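Local structure of SusD-like protein BACOVA_02651 (5E75) at residues T179-A182 with A183-I186; L358-A361 with D362-T366; N438-N442 with Q443-Y447; E474-E477 with Y478-A481. The protein binds polysaccharide at the cell surface and probably captures xyloglucan before it is transported into the periplasm for degradation. All blocks are in the same frame, centred on the assembly; numbering follows the deposited sequence.

Contact 1 (T179-A182 with A183-I186); sequences TSWA and AKGI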
loop_
_atom_site.group_PDB
_atom_site.type_symbol
_atom_site.label_atom_id
_atom_site.label_comp_id
_atom_site.label_asym_id
_atom_site.label_seq_id
_atom_site.Cartn_x
_atom_site.Cartn_y
_atom_site.Cartn_z
ATOM N N THR A 179 -14.556 -0.224 -10.452
ATOM C CA THR A 179 -14.877 -0.568 -11.826
ATOM C C THR A 179 -14.141 -1.834 -12.249
ATOM O O THR A 179 -13.240 -2.320 -11.558
ATOM C CB THR A 179 -14.440 0.530 -12.785
ATOM O OG1 THR A 179 -13.007 0.640 -12.751
ATOM C CG2 THR A 179 -15.070 1.877 -12.411
ATOM N N SER A 180 -14.486 -2.356 -13.414
ATOM C CA SER A 180 -13.751 -3.490 -13.949
ATOM C C SER A 180 -12.286 -3.152 -14.246
ATOM O O SER A 180 -11.453 -4.045 -14.228
ATOM C CB SER A 180 -14.424 -4.050 -15.193
ATOM O OG SER A 180 -14.668 -3.034 -16.137
ATOM N N TRP A 181 -11.965 -1.874 -14.479
ATOM C CA TRP A 181 -10.569 -1.476 -14.661
ATOM C C TRP A 181 -9.750 -1.725 -13.400
ATOM O O TRP A 181 -8.582 -2.137 -13.486
ATOM C CB TRP A 181 -10.456 0.000 -15.065
ATOM C CG TRP A 181 -11.231 0.346 -16.286
ATOM C CD1 TRP A 181 -12.283 1.212 -16.356
ATOM C CD2 TRP A 181 -11.027 -0.151 -17.617
ATOM N NE1 TRP A 181 -12.754 1.275 -17.640
ATOM C CE2 TRP A 181 -12.007 0.452 -18.434
ATOM C CE3 TRP A 181 -10.121 -1.043 -18.193
ATOM C CZ2 TRP A 181 -12.103 0.189 -19.794
ATOM C CZ3 TRP A 181 -10.220 -1.292 -19.558
ATOM C CH2 TRP A 181 -11.210 -0.685 -20.332
ATOM N N ALA A 182 -10.340 -1.469 -12.235
ATOM C CA ALA A 182 -9.665 -1.759 -10.980
ATOM C C ALA A 182 -9.395 -3.257 -10.844
ATOM O O ALA A 182 -8.303 -3.673 -10.474
ATOM C CB ALA A 182 -10.497 -1.270 -9.804
ATOM N N ALA A 183 -10.393 -4.082 -11.151
ATOM C CA ALA A 183 -10.228 -5.533 -11.068
ATOM C C ALA A 183 -9.146 -6.020 -12.038
ATOM O O ALA A 183 -8.327 -6.855 -11.681
ATOM C CB ALA A 183 -11.550 -6.252 -11.333
ATOM N N LYS A 184 -9.142 -5.499 -13.258
ATOM C CA LYS A 184 -8.128 -5.885 -14.225
ATOM C C LYS A 184 -6.726 -5.458 -13.761
ATOM O O LYS A 184 -5.755 -6.197 -13.945
ATOM C CB LYS A 184 -8.417 -5.269 -15.592
ATOM C CG LYS A 184 -9.640 -5.816 -16.293
ATOM C CD LYS A 184 -9.924 -5.110 -17.618
ATOM C CE LYS A 184 -11.105 -5.771 -18.333
ATOM N NZ LYS A 184 -11.504 -5.019 -19.565
ATOM N N GLY A 185 -6.618 -4.274 -13.164
ATOM C CA GLY A 185 -5.338 -3.790 -12.668
ATOM C C GLY A 185 -4.776 -4.647 -11.547
ATOM O O GLY A 185 -3.583 -4.982 -11.535
ATOM N N ILE A 186 -5.627 -5.008 -10.588
ATOM C CA ILE A 186 -5.189 -5.906 -9.515
ATOM C C ILE A 186 -4.804 -7.270 -10.089
ATOM O O ILE A 186 -3.796 -7.848 -9.709
ATOM C CB ILE A 186 -6.266 -6.074 -8.406
ATOM C CG1 ILE A 186 -6.631 -4.716 -7.783
ATOM C CG2 ILE A 186 -5.800 -7.053 -7.327
ATOM C CD1 ILE A 186 -5.652 -4.151 -6.846
HETATM O O HOH W 1 -12.801 -2.909 -18.145
#

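Contact 2 (L358-A361 with D362-T366); sequences LRLA and DVYLT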
loop_
_atom_site.group_PDB
_atom_site.type_symbol
_atom_site.label_atom_id
_atom_site.label_comp_id
_atom_site.label_asym_id
_atom_site.label_seq_id
_atom_site.Cartn_x
_atom_site.Cartn_y
_atom_site.Cartn_z
ATOM N N LEU A 358 -5.245 0.899 -5.111
ATOM C CA LEU A 358 -4.652 0.858 -6.445
ATOM C C LEU A 358 -4.750 2.200 -7.178
ATOM O O LEU A 358 -5.855 2.726 -7.360
ATOM C CB LEU A 358 -5.321 -0.217 -7.306
ATOM C CG LEU A 358 -4.720 -0.417 -8.709
ATOM C CD1 LEU A 358 -3.319 -1.015 -8.604
ATOM C CD2 LEU A 358 -5.630 -1.286 -9.556
ATOM N N ARG A 359 -3.604 2.741 -7.595
ATOM C CA ARG A 359 -3.555 3.885 -8.496
ATOM C C ARG A 359 -3.191 3.458 -9.922
ATOM O O ARG A 359 -2.480 2.477 -10.132
ATOM C CB ARG A 359 -2.515 4.913 -8.013
ATOM C CG ARG A 359 -2.944 5.679 -6.805
ATOM C CD ARG A 359 -2.150 6.946 -6.611
ATOM N NE ARG A 359 -0.799 6.798 -6.075
ATOM C CZ ARG A 359 0.321 7.013 -6.757
ATOM N NH1 ARG A 359 0.304 7.218 -8.071
ATOM N NH2 ARG A 359 1.484 6.983 -6.123
ATOM N N LEU A 360 -3.616 4.249 -10.901
ATOM C CA LEU A 360 -3.277 3.970 -12.297
ATOM C C LEU A 360 -1.764 3.892 -12.521
ATOM O O LEU A 360 -1.304 3.060 -13.320
ATOM C CB LEU A 360 -3.932 5.010 -13.209
ATOM C CG LEU A 360 -3.795 4.791 -14.712
ATOM C CD1 LEU A 360 -4.529 3.548 -15.177
ATOM C CD2 LEU A 360 -4.285 6.021 -15.437
ATOM N N ALA A 361 -0.975 4.699 -11.811
ATOM C CA ALA A 361 0.473 4.642 -12.006
ATOM C C ALA A 361 1.033 3.261 -11.670
ATOM O O ALA A 361 2.038 2.854 -12.238
ATOM C CB ALA A 361 1.163 5.680 -11.182
ATOM N N ASP A 362 0.416 2.567 -10.723
ATOM C CA ASP A 362 0.816 1.196 -10.380
ATOM C C ASP A 362 0.630 0.282 -11.595
ATOM O O ASP A 362 1.480 -0.559 -11.903
ATOM C CB ASP A 362 -0.038 0.737 -9.195
ATOM C CG ASP A 362 0.531 -0.426 -8.436
ATOM O OD1 ASP A 362 1.279 -1.234 -8.998
ATOM O OD2 ASP A 362 0.209 -0.524 -7.235
ATOM N N VAL A 363 -0.500 0.432 -12.280
ATOM C CA VAL A 363 -0.762 -0.386 -13.451
ATOM C C VAL A 363 0.261 -0.063 -14.547
ATOM O O VAL A 363 0.725 -0.976 -15.234
ATOM C CB VAL A 363 -2.224 -0.255 -13.955
ATOM C CG1 VAL A 363 -2.500 -1.254 -15.044
ATOM C CG2 VAL A 363 -3.206 -0.459 -12.818
ATOM N N TYR A 364 0.618 1.212 -14.693
ATOM C CA TYR A 364 1.653 1.594 -15.667
ATOM C C TYR A 364 2.962 0.879 -15.370
ATOM O O TYR A 364 3.599 0.311 -16.265
ATOM C CB TYR A 364 1.895 3.115 -15.658
ATOM C CG TYR A 364 0.840 3.976 -16.355
ATOM C CD1 TYR A 364 -0.416 3.481 -16.667
ATOM C CD2 TYR A 364 1.118 5.297 -16.709
ATOM C CE1 TYR A 364 -1.359 4.278 -17.313
ATOM C CE2 TYR A 364 0.183 6.079 -17.339
ATOM C CZ TYR A 364 -1.053 5.575 -17.640
ATOM O OH TYR A 364 -1.931 6.407 -18.302
ATOM N N LEU A 365 3.396 0.925 -14.118
ATOM C CA LEU A 365 4.663 0.312 -13.757
ATOM C C LEU A 365 4.605 -1.214 -13.803
ATOM O O LEU A 365 5.583 -1.866 -14.161
ATOM C CB LEU A 365 5.145 0.799 -12.373
ATOM C CG LEU A 365 5.475 2.286 -12.290
ATOM C CD1 LEU A 365 5.814 2.675 -10.870
ATOM C CD2 LEU A 365 6.603 2.660 -13.189
ATOM N N THR A 366 3.453 -1.780 -13.452
ATOM C CA THR A 366 3.240 -3.232 -13.562
ATOM C C THR A 366 3.330 -3.697 -15.010
ATOM O O THR A 366 3.960 -4.712 -15.311
ATOM C CB THR A 366 1.873 -3.629 -12.944
ATOM O OG1 THR A 366 1.922 -3.375 -11.536
ATOM C CG2 THR A 366 1.523 -5.106 -13.138
HETATM O O HOH W 2 -1.391 1.648 -6.319
#

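Contact 3 (N438-N442 with Q443-Y447); sequences NYFNN and QWRGY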
loop_
_atom_site.group_PDB
_atom_site.type_symbol
_atom_site.label_atom_id
_atom_site.label_comp_id
_atom_site.label_asym_id
_atom_site.label_seq_id
_atom_site.Cartn_x
_atom_site.Cartn_y
_atom_site.Cartn_z
ATOM N N ASN A 438 20.175 -9.461 -0.237
ATOM C CA ASN A 438 21.309 -8.539 -0.312
ATOM C C ASN A 438 20.818 -7.094 -0.315
ATOM O O ASN A 438 21.364 -6.234 0.375
ATOM C CB ASN A 438 22.136 -8.827 -1.561
ATOM C CG ASN A 438 23.288 -7.865 -1.726
ATOM O OD1 ASN A 438 23.218 -6.921 -2.513
ATOM N ND2 ASN A 438 24.346 -8.087 -0.964
ATOM N N TYR A 439 19.743 -6.844 -1.064
ATOM C CA TYR A 439 19.115 -5.525 -1.092
ATOM C C TYR A 439 18.703 -5.105 0.333
ATOM O O TYR A 439 19.056 -4.030 0.803
ATOM C CB TYR A 439 17.900 -5.555 -2.034
ATOM C CG TYR A 439 17.263 -4.204 -2.315
ATOM C CD1 TYR A 439 16.473 -3.568 -1.358
ATOM C CD2 TYR A 439 17.430 -3.580 -3.542
ATOM C CE1 TYR A 439 15.904 -2.334 -1.604
ATOM C CE2 TYR A 439 16.846 -2.350 -3.801
ATOM C CZ TYR A 439 16.085 -1.738 -2.830
ATOM O OH TYR A 439 15.503 -0.524 -3.073
ATOM N N PHE A 440 17.958 -5.954 1.038
ATOM C CA PHE A 440 17.459 -5.583 2.371
ATOM C C PHE A 440 18.603 -5.297 3.348
ATOM O O PHE A 440 18.512 -4.375 4.160
ATOM C CB PHE A 440 16.559 -6.682 2.954
ATOM C CG PHE A 440 15.355 -7.021 2.122
ATOM C CD1 PHE A 440 14.710 -6.081 1.345
ATOM C CD2 PHE A 440 14.878 -8.311 2.126
ATOM C CE1 PHE A 440 13.605 -6.435 0.581
ATOM C CE2 PHE A 440 13.783 -8.666 1.376
ATOM C CZ PHE A 440 13.161 -7.739 0.593
ATOM N N ASN A 441 19.667 -6.090 3.264
ATOM C CA ASN A 441 20.830 -5.912 4.124
ATOM C C ASN A 441 21.668 -4.704 3.765
ATOM O O ASN A 441 22.549 -4.328 4.533
ATOM C CB ASN A 441 21.694 -7.174 4.097
ATOM C CG ASN A 441 21.121 -8.283 4.963
ATOM O OD1 ASN A 441 20.884 -8.089 6.145
ATOM N ND2 ASN A 441 20.864 -9.438 4.365
ATOM N N ASN A 442 21.404 -4.101 2.622
ATOM C CA ASN A 442 22.102 -2.897 2.208
ATOM C C ASN A 442 21.269 -1.636 2.284
ATOM O O ASN A 442 21.668 -0.603 1.764
ATOM C CB ASN A 442 22.696 -3.098 0.812
ATOM C CG ASN A 442 24.019 -3.838 0.862
ATOM O OD1 ASN A 442 25.050 -3.250 1.188
ATOM N ND2 ASN A 442 23.992 -5.135 0.601
ATOM N N GLN A 443 20.151 -1.702 3.005
ATOM C CA GLN A 443 19.267 -0.548 3.173
ATOM C C GLN A 443 19.598 0.276 4.419
ATOM O O GLN A 443 18.956 1.271 4.688
ATOM C CB GLN A 443 17.808 -1.001 3.223
ATOM C CG GLN A 443 17.232 -1.363 1.874
ATOM C CD GLN A 443 15.778 -1.760 1.982
ATOM O OE1 GLN A 443 15.453 -2.902 2.299
ATOM N NE2 GLN A 443 14.887 -0.811 1.744
ATOM N N TRP A 444 20.590 -0.160 5.185
ATOM C CA TRP A 444 20.991 0.541 6.416
ATOM C C TRP A 444 19.795 0.707 7.349
ATOM O O TRP A 444 19.570 1.773 7.924
ATOM C CB TRP A 444 21.617 1.910 6.113
ATOM C CG TRP A 444 22.962 1.858 5.428
ATOM C CD1 TRP A 444 23.257 1.252 4.245
ATOM C CD2 TRP A 444 24.178 2.467 5.883
ATOM N NE1 TRP A 444 24.586 1.445 3.933
ATOM C CE2 TRP A 444 25.169 2.181 4.926
ATOM C CE3 TRP A 444 24.523 3.220 7.010
ATOM C CZ2 TRP A 444 26.485 2.628 5.061
ATOM C CZ3 TRP A 444 25.837 3.661 7.138
ATOM C CH2 TRP A 444 26.794 3.359 6.171
ATOM N N ARG A 445 19.018 -0.355 7.476
ATOM C CA ARG A 445 17.814 -0.309 8.287
ATOM C C ARG A 445 18.145 -0.036 9.752
ATOM O O ARG A 445 19.021 -0.668 10.335
ATOM C CB ARG A 445 17.040 -1.621 8.150
ATOM C CG ARG A 445 16.348 -1.777 6.812
ATOM C CD ARG A 445 16.058 -3.231 6.494
ATOM N NE ARG A 445 15.243 -3.371 5.279
ATOM C CZ ARG A 445 13.908 -3.340 5.250
ATOM N NH1 ARG A 445 13.219 -3.206 6.375
ATOM N NH2 ARG A 445 13.278 -3.490 4.090
ATOM N N GLY A 446 17.436 0.927 10.331
ATOM C CA GLY A 446 17.643 1.298 11.725
ATOM C C GLY A 446 18.666 2.401 11.929
ATOM O O GLY A 446 18.739 2.961 13.023
ATOM N N TYR A 447 19.457 2.701 10.904
ATOM C CA TYR A 447 20.323 3.876 10.943
ATOM C C TYR A 447 19.487 5.104 10.649
ATOM O O TYR A 447 18.654 5.098 9.750
ATOM C CB TYR A 447 21.430 3.795 9.899
ATOM C CG TYR A 447 22.561 2.872 10.234
ATOM C CD1 TYR A 447 22.427 1.501 10.100
ATOM C CD2 TYR A 447 23.779 3.380 10.663
ATOM C CE1 TYR A 447 23.480 0.651 10.406
ATOM C CE2 TYR A 447 24.829 2.548 10.961
ATOM C CZ TYR A 447 24.675 1.187 10.839
ATOM O OH TYR A 447 25.738 0.368 11.134
HETATM O O HOH W 3 19.642 -2.958 6.266
HETATM O O HOH W 4 22.872 -1.757 5.301
#

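Contact 4 (E474-E477 with Y478-A481); sequences EGPE and YYTA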
loop_
_atom_site.group_PDB
_atom_site.type_symbol
_atom_site.label_atom_id
_atom_site.label_comp_id
_atom_site.label_asym_id
_atom_site.label_seq_id
_atom_site.Cartn_x
_atom_site.Cartn_y
_atom_site.Cartn_z
ATOM N N GLU A 474 29.208 16.032 8.424
ATOM C CA GLU A 474 28.614 15.203 7.379
ATOM C C GLU A 474 29.149 13.772 7.317
ATOM O O GLU A 474 30.345 13.536 7.447
ATOM C CB GLU A 474 28.797 15.865 6.010
ATOM C CG GLU A 474 28.116 15.087 4.871
ATOM C CD GLU A 474 27.997 15.869 3.579
ATOM O OE1 GLU A 474 28.505 17.006 3.506
ATOM O OE2 GLU A 474 27.404 15.335 2.619
ATOM N N GLY A 475 28.246 12.819 7.109
ATOM C CA GLY A 475 28.631 11.486 6.680
ATOM C C GLY A 475 28.229 10.380 7.638
ATOM O O GLY A 475 27.832 10.654 8.771
ATOM N N PRO A 476 28.343 9.113 7.191
ATOM C CA PRO A 476 27.899 7.946 7.959
ATOM C C PRO A 476 28.510 7.795 9.341
ATOM O O PRO A 476 27.890 7.175 10.202
ATOM C CB PRO A 476 28.304 6.769 7.068
ATOM C CG PRO A 476 28.357 7.338 5.701
ATOM C CD PRO A 476 28.890 8.720 5.882
ATOM N N GLU A 477 29.698 8.343 9.573
ATOM C CA GLU A 477 30.299 8.231 10.892
ATOM C C GLU A 477 29.484 9.006 11.933
ATOM O O GLU A 477 29.619 8.784 13.139
ATOM C CB GLU A 477 31.761 8.704 10.870
ATOM C CG GLU A 477 31.968 10.154 10.459
ATOM C CD GLU A 477 32.100 10.352 8.951
ATOM O OE1 GLU A 477 31.538 9.551 8.172
ATOM O OE2 GLU A 477 32.780 11.319 8.543
ATOM N N TYR A 478 28.620 9.904 11.459
ATOM C CA TYR A 478 27.799 10.726 12.348
ATOM C C TYR A 478 26.350 10.252 12.441
ATOM O O TYR A 478 25.545 10.863 13.141
ATOM C CB TYR A 478 27.826 12.179 11.892
ATOM C CG TYR A 478 29.210 12.767 11.941
ATOM C CD1 TYR A 478 29.811 13.051 13.156
ATOM C CD2 TYR A 478 29.920 13.023 10.780
ATOM C CE1 TYR A 478 31.082 13.584 13.214
ATOM C CE2 TYR A 478 31.195 13.550 10.827
ATOM C CZ TYR A 478 31.764 13.827 12.049
ATOM O OH TYR A 478 33.037 14.358 12.102
ATOM N N TYR A 479 26.016 9.173 11.742
ATOM C CA TYR A 479 24.687 8.585 11.861
ATOM C C TYR A 479 24.540 7.937 13.226
ATOM O O TYR A 479 25.530 7.560 13.857
ATOM C CB TYR A 479 24.443 7.498 10.805
ATOM C CG TYR A 479 24.512 7.912 9.351
ATOM C CD1 TYR A 479 24.662 9.240 8.967
ATOM C CD2 TYR A 479 24.427 6.947 8.350
ATOM C CE1 TYR A 479 24.735 9.587 7.629
ATOM C CE2 TYR A 479 24.501 7.285 7.030
ATOM C CZ TYR A 479 24.652 8.600 6.671
ATOM O OH TYR A 479 24.722 8.914 5.338
ATOM N N THR A 480 23.300 7.806 13.676
ATOM C CA THR A 480 22.989 7.040 14.868
ATOM C C THR A 480 22.755 5.607 14.422
ATOM O O THR A 480 21.826 5.328 13.660
ATOM C CB THR A 480 21.740 7.602 15.574
ATOM O OG1 THR A 480 21.964 8.979 15.913
ATOM C CG2 THR A 480 21.420 6.812 16.831
ATOM N N ALA A 481 23.618 4.696 14.855
ATOM C CA ALA A 481 23.459 3.292 14.499
ATOM C C ALA A 481 22.398 2.618 15.365
ATOM O O ALA A 481 22.159 3.025 16.500
ATOM C CB ALA A 481 24.793 2.556 14.598
#

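Contact 1 (T179-A182 with A183-I186)
Lys184 runs alongside Trp181 in the first turns of helix 180-195, whose N-cap is Thr179, in the N-terminal, TPR-related helical part of this SusD-family protein. Backbone bonds set the frame. Lys184 N donates to Ser180 O at 2.9 Å, and the next two i to i+4 bonds follow, from Gly185 to Trp181 and from Ile186 to Ala182. The bond before these in the helix, Ala183 N to Thr179 O, is weak at 3.4 Å. At the cap, Thr179 OG1 accepts two weak bonds, from the backbone N of Trp181 and of Ala182, the usual N-cap role of a threonine.

Among the side chains, the lysine does most of the work. Lys184 CG is anti to its own carbonyl carbon (chi1 -69°) and the chain beyond is fully extended, which carries the aliphatic part past Ser180 O and alongside the indole. At the far end Lys184 NZ lies 3.9 Å from Trp181 CZ3. The ammonium reaches Asp217 of helix 205-221 in a salt bridge. With an alanine at Lys184, Asp217 would probably lose its charge partner and one flank of the indole would be uncovered.

Apolar neighbours pack nearby: Ala183 meets Ala165 and Val166 of helix 151-168, while the indole leans on Val218. Water then joins the two segments: water 1 accepts from Lys184 NZ at 2.9 Å, lies 2.7 Å from Ser180 OG, and hovers 3.1 Å above the plane of the Trp181 ring, toward its rim.

Contact 2 (L358-A361 with D362-T366)
Leu360 and Tyr364, one helical turn apart, make the closest side-chain contact where strand 355-359 runs straight into helix 360-372. The leucine has CG anti to the backbone N (chi1 -174°), which swings its branch along the helix toward the tyrosine. Tyr364 goes the other way, with CG beside its own N (chi1 -76°), and the ring passes the leucine at a slant: Leu360 CG lies 3.6 Å from Tyr364 CE1, and Leu360 CD2 reaches on to the hydroxyl.

Leu358, still in the strand, curls its two methyls under the first turn. CD1 sits 3.8 Å from Asp362 CB and CD2 4.1 Å from Val363 CG2, the side chains crossing at about a right angle in both pairs. Asp362 carries its carboxylate back toward the strand end, where water 2 donates to OD2 and accepts from Arg359 N. This buried carboxylate is also held by two salt bridges, OD1 to Arg411 and OD2 to Lys189, which would be expected to stabilise its negative charge.

Arg359 is the N-cap: Asp362 N donates to Arg359 O at 3.0 Å from well above the carbonyl plane, and regular helical bonds follow from Tyr364 and Leu365. Further on, Asp362 O takes both the N and the OG1 of Thr366.

The junction is enclosed by secondary structure: the strand pairs antiparallel with 244-248, Leu358 packs on Ile186 of helix 180-195, Val363 and Tyr364 meet helix 205-221, and Asp362 touches Phe415 of helix 404-415.

Contact 3 (N438-N442 with Q443-Y447)
The rings of Tyr439 and Phe440 both meet the side-chain amide of Gln443, just past the end of helix 433-441. Gln443 OE1 comes to the edge of the Phe440 ring, near its plane and 3.4 Å from Phe440 CD1; ring and amide planes are 38° apart. Tyr439 meets the same amide obliquely, with CE1 3.6 Å from Gln443 CD. Asn442 O lies in plane at the edge of the Trp444 indole. One face of the Tyr447 ring takes Trp444 CE3.

Gln443 CG lies beside its own N (chi1 -76°) and the chain extends beyond it, carrying the amide back along the helix end to the two rings. Arg445 stretches back from the type II beta turn from Trp444 to Tyr447 and grips Gln443 OE1 side-on, through NE at 3.0 Å and NH2 at 2.9 Å, both from the same face of the amide. Gln443 N to Phe440 O is only a weak bond of 3.3 Å, but Asn442 ND2 also donates to Asn438 O, at 2.9 Å. Water 3 links Phe440 O to Arg445 N.

NE2 donates to Asp287 and Ala48 O while OE1 accepts twice from Arg445, which together fix the amide's flip; the oxygen probably becomes more polarised beside the guanidinium.

Contact 4 (E474-E477 with Y478-A481)
A short 3-10 turn in the loop after strand 472-474 brings Pro476 against Tyr479 on the protein surface. Its two i to i+3 bonds are Tyr478 N to Gly475 O at 2.9 Å and Tyr479 N to Pro476 O at 3.1 Å, the second donor standing far above the carbonyl plane.

Both tyrosine rings pack against the turn, in different ways. Pro476 CA sits almost exactly over the centre of the Tyr479 ring, 3.3 Å from its centroid and 2° off the normal, a close CH-pi contact. The proline ring continues alongside, with CB 3.8 Å from Tyr479 CE2. Replacing this tyrosine with an alanine would probably strip the cover from Pro476 CA and open a gap beside the proline ring.

Tyr478 is held by its neighbour instead. Glu477 CG takes the crowded position between its own N and carbonyl carbon (chi1 61°), and the chain bends again at chi2; this lays CG over a Tyr478 face, toward the rim, in a second CH-pi contact of 3.8 Å to the centroid. Glu474 O meets the same ring in plane at its edge, 3.4 Å from Tyr478 CD2.

The turn rests on strand 460-465, where Tyr478 touches Lys464, Tyr479 touches Phe462 and Gly475 makes a backbone bond to Phe462. On the loop that follows helix 433-441, Trp444 packs against Pro476.

Overall arrangement
Along the chain the four contacts come in numerical order, none nested in another, and in space they form two pairs. Contacts 1 and 2 have centres 11 Å apart and touch: Leu358 CD2 lies 3.7 Å from Ala182 O, so the end of strand 355-359 packs on helix 180-195, and Val363 CG2, 4.0 Å from Gly185 CA, brings the start of helix 360-372 there too. Contacts 3 and 4, with centres 15 Å apart, meet where Trp444 packs on Tyr479 and Tyr447 on Ala481. The centres of contacts 1 and 4 are 45 Å apart, on opposite sides of the chain's centre. Contacts 1 and 2 thus lie in the buried helical body, while contacts 3 and 4 join the end of helix 433-441 to a peripheral loop.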